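Local coordinates for protein 6-phosphogluconolactonase (Leishmania braziliensis, PDB 3CSS) that probably hydrolyses 6-phosphogluconolactone to 6-phosphogluconate, the second step of the oxidative branch of the pentose phosphate pathway, at residues F4-K9 with G230-S235; I209-H214 with D248-V253. One frame throughout, in Å; residues are numbered along the deposited sequence.

In the fold
Both contacts lie toward one edge of the mixed sheet in this alpha/beta, Rossmann-like fold, their centres about 13 Å apart. Along the chain their segments interleave: 4-9 opens contact 1, 209-214 opens contact 2, then 230-235 and 248-253 close them in that order. Strand 214-219, helix 225-232 and strand 252-257 form a beta-alpha-beta unit; contact 2 sits where its two strands begin, while contact 1 joins the end of its helix to outermost strand 7-10. Strands 7-10 and 252-257 are parallel neighbours, and Thr-7 N lies 2.9 Å from Val-253 O, a probable hydrogen bond. The start of the chain is thus tied to segments from its last quarter.

Contact 1. Residues F4-K9 with G230-S235; sequences FAPTVK and GVLSES
Leu-232 presses its CD2 methyl against the CG corner of Pro-6, at 3.6 Å, where the last turn of helix 225-232 reaches the edge of the parallel part of an alpha/beta, Rossmann-like sheet. The helix is the crossover between strands 214-219 and 252-257, and its terminal leucine also leans on Leu-255, in the strand beside edge strand 7-10. With chi1 at -66°, CG of Leu-232 stands anti to its own carbonyl carbon, and the branched end is used on two sides: CD2 serves Pro-6, while CD1 comes within 4.4 Å of Val-8 CG2. A leucine suits this place because its fork can span two residues of the strand and its approach, while the compact proline and valine offer smooth apolar surfaces.

Phe-4, the first modelled residue, extends the patch toward the helix end. Its chi1 of -174° sends the ring away from the backbone N, and CE2 lies 4.4 Å from Leu-232 CD2 and 4.5 Å from Val-231 CG1. Both are loose apolar contacts; the leucine methyl comes at the ring obliquely. The ring is steadied from within its own segment: Pro-6 CD sits 3.5 Å above the ring plane, over its centre, a CH-pi arrangement, so the proline is shared between the phenylalanine and the leucine.

The helix ends here, and arginines meet its carbonyls: Arg-247 bonds to Val-231 O and Arg-244 to Gly-230 O in the last turn, and Arg-244 also to Ser-233 O just past it. Beyond Leu-232 the chain leaves helical geometry at Ser-233, whose small hydroxyl also bonds to Thr-237 OG1 and donates to the backbone: Ser-233 OG reaches Ser-235 O over 2.7 Å.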
ATOM      1  N   PHE A   4      -3.022  -9.774  18.282  1.00 23.94           N
ATOM      2  CA  PHE A   4      -3.332  -9.653  16.807  1.00 22.87           C
ATOM      3  C   PHE A   4      -4.533 -10.483  16.413  1.00 22.68           C
ATOM      4  O   PHE A   4      -4.528 -11.714  16.542  1.00 23.50           O
ATOM      5  CB  PHE A   4      -2.127 -10.109  15.958  1.00 22.92           C
ATOM      6  CG  PHE A   4      -2.274  -9.888  14.456  1.00 20.64           C
ATOM      7  CD1 PHE A   4      -2.594  -8.633  13.928  1.00 19.75           C
ATOM      8  CD2 PHE A   4      -2.054 -10.928  13.562  1.00 19.32           C
ATOM      9  CE1 PHE A   4      -2.690  -8.435  12.570  1.00 20.79           C
ATOM     10  CE2 PHE A   4      -2.130 -10.727  12.211  1.00 20.78           C
ATOM     11  CZ  PHE A   4      -2.462  -9.471  11.711  1.00 19.85           C
ATOM     12  N   ALA A   5      -5.559  -9.824  15.876  1.00 21.64           N
ATOM     13  CA  ALA A   5      -6.796 -10.517  15.540  1.00 20.18           C
ATOM     14  C   ALA A   5      -7.336  -9.968  14.218  1.00 19.23           C
ATOM     15  O   ALA A   5      -8.251  -9.133  14.213  1.00 19.36           O
ATOM     16  CB  ALA A   5      -7.831 -10.356  16.668  1.00 20.75           C
ATOM     17  N   PRO A   6      -6.744 -10.408  13.094  1.00 18.47           N
ATOM     18  CA  PRO A   6      -7.197  -9.887  11.803  1.00 17.54           C
ATOM     19  C   PRO A   6      -8.502 -10.500  11.372  1.00 17.48           C
ATOM     20  O   PRO A   6      -8.816 -11.640  11.727  1.00 16.57           O
ATOM     21  CB  PRO A   6      -6.089 -10.335  10.833  1.00 18.19           C
ATOM     22  CG  PRO A   6      -5.531 -11.550  11.464  1.00 18.48           C
ATOM     23  CD  PRO A   6      -5.611 -11.333  12.940  1.00 18.56           C
ATOM     24  N   THR A   7      -9.276  -9.742  10.605  1.00 16.47           N
ATOM     25  CA  THR A   7     -10.386 -10.298   9.887  1.00 16.71           C
ATOM     26  C   THR A   7      -9.816 -11.038   8.664  1.00 16.46           C
ATOM     27  O   THR A   7      -8.987 -10.498   7.941  1.00 17.66           O
ATOM     28  CB  THR A   7     -11.362  -9.188   9.440  1.00 17.12           C
ATOM     29  OG1 THR A   7     -11.961  -8.592  10.605  1.00 16.85           O
ATOM     30  CG2 THR A   7     -12.461  -9.758   8.540  1.00 17.84           C
ATOM     31  N   VAL A   8     -10.268 -12.256   8.410  1.00 15.75           N
ATOM     32  CA  VAL A   8      -9.851 -13.001   7.216  1.00 16.75           C
ATOM     33  C   VAL A   8     -11.094 -13.421   6.448  1.00 17.01           C
ATOM     34  O   VAL A   8     -11.985 -14.055   7.011  1.00 16.71           O
ATOM     35  CB  VAL A   8      -9.038 -14.256   7.552  1.00 16.18           C
ATOM     36  CG1 VAL A   8      -8.696 -15.042   6.270  1.00 18.47           C
ATOM     37  CG2 VAL A   8      -7.772 -13.879   8.320  1.00 18.09           C
ATOM     38  N   LYS A   9     -11.152 -13.029   5.181  1.00 17.22           N
ATOM     39  CA  LYS A   9     -12.296 -13.369   4.303  1.00 17.10           C
ATOM     40  C   LYS A   9     -11.747 -14.045   3.047  1.00 17.86           C
ATOM     41  O   LYS A   9     -11.026 -13.440   2.245  1.00 16.31           O
ATOM     42  CB  LYS A   9     -13.122 -12.144   3.936  1.00 17.02           C
ATOM     43  CG  LYS A   9     -14.374 -12.474   3.132  1.00 18.48           C
ATOM     44  CD  LYS A   9     -15.137 -11.205   2.756  1.00 21.22           C
ATOM     45  CE  LYS A   9     -16.294 -11.520   1.852  1.00 23.47           C
ATOM     46  NZ  LYS A   9     -17.352 -12.276   2.582  1.00 23.12           N
ATOM     47  N   GLY A 230       2.438 -17.572   7.220  1.00 12.77           N
ATOM     48  CA  GLY A 230       3.576 -17.012   7.956  1.00 12.84           C
ATOM     49  C   GLY A 230       3.243 -15.718   8.676  1.00 13.20           C
ATOM     50  O   GLY A 230       3.854 -15.386   9.694  1.00 13.68           O
ATOM     51  N   VAL A 231       2.285 -14.969   8.134  1.00 12.28           N
ATOM     52  CA  VAL A 231       1.784 -13.769   8.821  1.00 13.03           C
ATOM     53  C   VAL A 231       0.859 -14.135   9.989  1.00 13.64           C
ATOM     54  O   VAL A 231       0.913 -13.530  11.072  1.00 13.33           O
ATOM     55  CB  VAL A 231       1.076 -12.794   7.814  1.00 12.45           C
ATOM     56  CG1 VAL A 231       0.285 -11.686   8.574  1.00 14.99           C
ATOM     57  CG2 VAL A 231       2.090 -12.195   6.801  1.00 13.31           C
ATOM     58  N   LEU A 232       0.026 -15.154   9.767  1.00 13.47           N
ATOM     59  CA  LEU A 232      -1.007 -15.515  10.735  1.00 14.15           C
ATOM     60  C   LEU A 232      -0.574 -16.390  11.893  1.00 14.92           C
ATOM     61  O   LEU A 232      -1.266 -16.413  12.922  1.00 16.15           O
ATOM     62  CB  LEU A 232      -2.172 -16.174  10.021  1.00 14.13           C
ATOM     63  CG  LEU A 232      -2.955 -15.287   9.074  1.00 13.21           C
ATOM     64  CD1 LEU A 232      -4.026 -16.144   8.374  1.00 14.66           C
ATOM     65  CD2 LEU A 232      -3.590 -14.046   9.798  1.00 15.21           C
ATOM     66  N   SER A 233       0.532 -17.135  11.753  1.00 15.14           N
ATOM     67  CA  SER A 233       0.947 -18.033  12.820  1.00 15.08           C
ATOM     68  C   SER A 233       1.231 -17.260  14.097  1.00 15.83           C
ATOM     69  O   SER A 233       1.932 -16.256  14.079  1.00 14.03           O
ATOM     70  CB  SER A 233       2.150 -18.878  12.404  1.00 15.49           C
ATOM     71  OG  SER A 233       3.291 -18.077  12.185  1.00 14.40           O
ATOM     72  N   GLU A 234       0.667 -17.722  15.213  1.00 16.75           N
ATOM     73  CA  GLU A 234       0.856 -17.059  16.509  0.50 17.22           C
ATOM     74  C   GLU A 234       2.334 -17.003  16.881  1.00 16.97           C
ATOM     75  O   GLU A 234       2.842 -15.967  17.265  1.00 18.27           O
ATOM     76  CB  GLU A 234       0.056 -17.774  17.608  0.50 17.86           C
ATOM     77  CG  GLU A 234       0.443 -17.402  19.040  0.50 19.44           C
ATOM     78  CD  GLU A 234       0.275 -15.921  19.356  0.50 22.75           C
ATOM     79  OE1 GLU A 234      -0.419 -15.213  18.589  0.50 24.64           O
ATOM     80  OE2 GLU A 234       0.829 -15.475  20.394  0.50 25.70           O
ATOM     81  N   SER A 235       3.012 -18.137  16.774  1.00 16.63           N
ATOM     82  CA  SER A 235       4.455 -18.194  16.972  1.00 16.87           C
ATOM     83  C   SER A 235       5.111 -17.999  15.623  1.00 16.19           C
ATOM     84  O   SER A 235       4.553 -18.417  14.595  1.00 14.16           O
ATOM     85  CB  SER A 235       4.894 -19.524  17.577  1.00 17.60           C
ATOM     86  OG  SER A 235       4.430 -19.620  18.897  1.00 20.43           O
TER

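Contact 2. Residues I209-H214 with D248-V253; sequences IQYAKH and DCRGSV. Unlike the reference sequence in segment 209-214: Tyr-211 (reference His).
Arg-250 runs along the end of helix 206-211, beginning with CB, which rests 3.2 Å from Gln-210 O; here the helix gives way to strand 214-219, and strand 252-257 starts alongside it as a parallel neighbour in the alpha/beta sheet. A chi1 of -61° places CG anti to the carbonyl carbon, still beside that oxygen, and the extended chain then carries CD and NE past the CD2-CE2 edge of the Tyr-211 ring, NE lying 3.3 Å from CE2. At the tip the guanidinium lies flat on the ring, the planes only 6° apart, with CZ 3.7 Å from the ring centroid: a stacked cation-pi pair that a planar cation and an aromatic face make well. NH1 lies over the ring centre and, at the edge of the guanidinium, donates to Gln-210 O at 3.1 Å, coming from above the carbonyl plane, 81° out of it. Arg-250 N binds the same oxygen at 2.8 Å from the opposite face, so one residue holds the Gln-210 carbonyl by two bonds. A water joins NH1 to Gln-210 OE1, while NE2 of that amide bonds to Phe-245 O.

Gly-251 follows where the two backbones press together: its CA is 3.2 Å from Ala-212 O, and carbonyl oxygens occupy the side where a side chain would project. A second water links Gly-251 N with Ile-209 O and Ala-212 O. The parallel pairing then sets in, Ser-252 N donating to Lys-213 O, and Ser-252 OG hydrogen-bonds His-214 ND1 at 2.9 Å, in the plane of the imidazole.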
ATOM      1  N   ILE A 209       2.528   2.122   8.063  1.00 14.87           N
ATOM      2  CA  ILE A 209       1.520   1.061   7.965  1.00 14.50           C
ATOM      3  C   ILE A 209       1.001   0.635   9.343  1.00 15.19           C
ATOM      4  O   ILE A 209      -0.206   0.426   9.530  1.00 15.18           O
ATOM      5  CB  ILE A 209       2.075  -0.130   7.132  1.00 14.49           C
ATOM      6  CG1 ILE A 209       2.334   0.346   5.706  1.00 14.76           C
ATOM      7  CG2 ILE A 209       1.093  -1.275   7.110  1.00 14.02           C
ATOM      8  CD1 ILE A 209       3.176  -0.591   4.864  1.00 15.93           C
ATOM      9  N   GLN A 210       1.907   0.574  10.317  1.00 15.24           N
ATOM     10  CA  GLN A 210       1.586   0.154  11.677  1.00 14.98           C
ATOM     11  C   GLN A 210       0.830   1.217  12.508  1.00 15.02           C
ATOM     12  O   GLN A 210       0.318   0.898  13.582  1.00 15.94           O
ATOM     13  CB  GLN A 210       2.861  -0.292  12.390  1.00 15.28           C
ATOM     14  CG  GLN A 210       3.425  -1.584  11.827  1.00 13.94           C
ATOM     15  CD  GLN A 210       4.777  -1.930  12.391  1.00 14.36           C
ATOM     16  OE1 GLN A 210       5.522  -1.033  12.794  1.00 17.55           O
ATOM     17  NE2 GLN A 210       5.121  -3.216  12.408  1.00 15.75           N
ATOM     18  N   TYR A 211       0.811   2.461  12.033  1.00 15.30           N
ATOM     19  CA  TYR A 211       0.024   3.519  12.648  1.00 16.42           C
ATOM     20  C   TYR A 211      -1.297   3.816  11.901  1.00 16.42           C
ATOM     21  O   TYR A 211      -2.100   4.646  12.360  1.00 16.41           O
ATOM     22  CB  TYR A 211       0.851   4.783  12.760  1.00 16.64           C
ATOM     23  CG  TYR A 211       1.776   4.800  13.948  1.00 17.33           C
ATOM     24  CD1 TYR A 211       3.149   4.768  13.797  1.00 18.13           C
ATOM     25  CD2 TYR A 211       1.260   4.874  15.232  1.00 19.34           C
ATOM     26  CE1 TYR A 211       3.987   4.808  14.898  1.00 17.10           C
ATOM     27  CE2 TYR A 211       2.091   4.912  16.349  1.00 19.45           C
ATOM     28  CZ  TYR A 211       3.461   4.879  16.175  1.00 19.76           C
ATOM     29  OH  TYR A 211       4.300   4.917  17.286  1.00 17.45           O
ATOM     30  N   ALA A 212      -1.528   3.158  10.772  1.00 15.39           N
ATOM     31  CA  ALA A 212      -2.750   3.361  10.008  1.00 15.40           C
ATOM     32  C   ALA A 212      -3.951   2.843  10.797  1.00 14.92           C
ATOM     33  O   ALA A 212      -3.839   1.897  11.587  1.00 15.06           O
ATOM     34  CB  ALA A 212      -2.663   2.680   8.613  1.00 15.59           C
ATOM     35  N   LYS A 213      -5.107   3.474  10.589  1.00 13.99           N
ATOM     36  CA  LYS A 213      -6.342   3.040  11.246  1.00 14.03           C
ATOM     37  C   LYS A 213      -6.862   1.681  10.792  1.00 13.96           C
ATOM     38  O   LYS A 213      -7.314   0.876  11.611  1.00 13.57           O
ATOM     39  CB  LYS A 213      -7.431   4.115  11.079  1.00 14.48           C
ATOM     40  CG  LYS A 213      -7.038   5.472  11.634  1.00 15.74           C
ATOM     41  CD  LYS A 213      -6.669   5.419  13.103  1.00 22.35           C
ATOM     42  CE  LYS A 213      -6.572   6.814  13.699  1.00 25.15           C
ATOM     43  NZ  LYS A 213      -6.226   6.771  15.148  1.00 27.72           N
ATOM     44  N   HIS A 214      -6.775   1.433   9.490  1.00 13.93           N
ATOM     45  CA  HIS A 214      -7.237   0.190   8.865  1.00 14.10           C
ATOM     46  C   HIS A 214      -6.240  -0.223   7.767  1.00 13.48           C
ATOM     47  O   HIS A 214      -5.803   0.612   6.944  1.00 13.92           O
ATOM     48  CB  HIS A 214      -8.626   0.372   8.257  1.00 14.43           C
ATOM     49  CG  HIS A 214      -9.622   0.997   9.185  1.00 17.28           C
ATOM     50  ND1 HIS A 214     -10.235   0.285  10.197  1.00 20.77           N
ATOM     51  CD2 HIS A 214     -10.110   2.258   9.256  1.00 20.00           C
ATOM     52  CE1 HIS A 214     -11.041   1.094  10.871  1.00 22.21           C
ATOM     53  NE2 HIS A 214     -11.000   2.291  10.308  1.00 21.17           N
ATOM     54  N   ASP A 248       2.064  -6.338  14.064  1.00 14.00           N
ATOM     55  CA  ASP A 248       2.289  -5.229  14.988  1.00 14.79           C
ATOM     56  C   ASP A 248       1.561  -3.939  14.606  1.00 14.11           C
ATOM     57  O   ASP A 248       1.835  -2.872  15.174  1.00 14.33           O
ATOM     58  CB  ASP A 248       3.784  -4.961  15.132  1.00 15.79           C
ATOM     59  CG  ASP A 248       4.516  -6.084  15.821  1.00 20.72           C
ATOM     60  OD1 ASP A 248       3.953  -6.676  16.760  1.00 20.96           O
ATOM     61  OD2 ASP A 248       5.660  -6.370  15.397  1.00 26.02           O
ATOM     62  N   CYS A 249       0.623  -4.045  13.666  1.00 13.94           N
ATOM     63  CA  CYS A 249      -0.238  -2.931  13.318  1.00 13.31           C
ATOM     64  C   CYS A 249      -1.083  -2.540  14.503  1.00 13.32           C
ATOM     65  O   CYS A 249      -1.624  -3.373  15.217  1.00 13.52           O
ATOM     66  CB  CYS A 249      -1.164  -3.268  12.168  1.00 13.55           C
ATOM     67  SG  CYS A 249      -0.321  -3.319  10.547  1.00 13.64           S
ATOM     68  N   ARG A 250      -1.158  -1.249  14.722  1.00 14.42           N
ATOM     69  CA  ARG A 250      -2.035  -0.703  15.786  1.00 14.56           C
ATOM     70  C   ARG A 250      -3.481  -0.567  15.328  1.00 14.68           C
ATOM     71  O   ARG A 250      -4.394  -0.465  16.167  1.00 16.08           O
ATOM     72  CB  ARG A 250      -1.519   0.653  16.240  1.00 15.25           C
ATOM     73  CG  ARG A 250      -0.130   0.560  16.806  1.00 16.30           C
ATOM     74  CD  ARG A 250       0.427   1.915  17.104  1.00 20.10           C
ATOM     75  NE  ARG A 250       1.803   1.825  17.576  1.00 21.30           N
ATOM     76  CZ  ARG A 250       2.867   1.627  16.797  1.00 24.90           C
ATOM     77  NH1 ARG A 250       2.740   1.485  15.486  1.00 23.87           N
ATOM     78  NH2 ARG A 250       4.080   1.581  17.340  1.00 27.77           N
ATOM     79  N   GLY A 251      -3.683  -0.521  14.011  1.00 14.31           N
ATOM     80  CA  GLY A 251      -5.009  -0.457  13.420  1.00 13.98           C
ATOM     81  C   GLY A 251      -5.597  -1.827  13.190  1.00 14.62           C
ATOM     82  O   GLY A 251      -5.013  -2.842  13.588  1.00 14.87           O
ATOM     83  N   SER A 252      -6.760  -1.859  12.557  1.00 14.83           N
ATOM     84  CA  SER A 252      -7.377  -3.119  12.191  1.00 15.75           C
ATOM     85  C   SER A 252      -6.638  -3.670  10.985  1.00 15.32           C
ATOM     86  O   SER A 252      -6.064  -2.907  10.186  1.00 16.36           O
ATOM     87  CB  SER A 252      -8.844  -2.931  11.831  1.00 16.11           C
ATOM     88  OG  SER A 252      -9.015  -2.297  10.573  1.00 19.58           O
ATOM     89  N   VAL A 253      -6.634  -4.988  10.853  1.00 14.31           N
ATOM     90  CA  VAL A 253      -6.056  -5.629   9.672  1.00 13.68           C
ATOM     91  C   VAL A 253      -7.100  -6.612   9.126  1.00 13.87           C
ATOM     92  O   VAL A 253      -7.704  -7.408   9.883  1.00 13.56           O
ATOM     93  CB  VAL A 253      -4.723  -6.352   9.971  1.00 14.34           C
ATOM     94  CG1 VAL A 253      -4.222  -7.164   8.778  1.00 14.67           C
ATOM     95  CG2 VAL A 253      -3.640  -5.362  10.459  1.00 14.65           C
TER
HETATM   96  O   HOH W   1      -2.058  -0.128  11.573  1.00 20.94           O
HETATM   97  O   HOH W   2       7.049  -5.065  13.609  0.75 28.12           O
HETATM   98  O   HOH W   3       5.492   1.221  14.379  1.00 32.09           O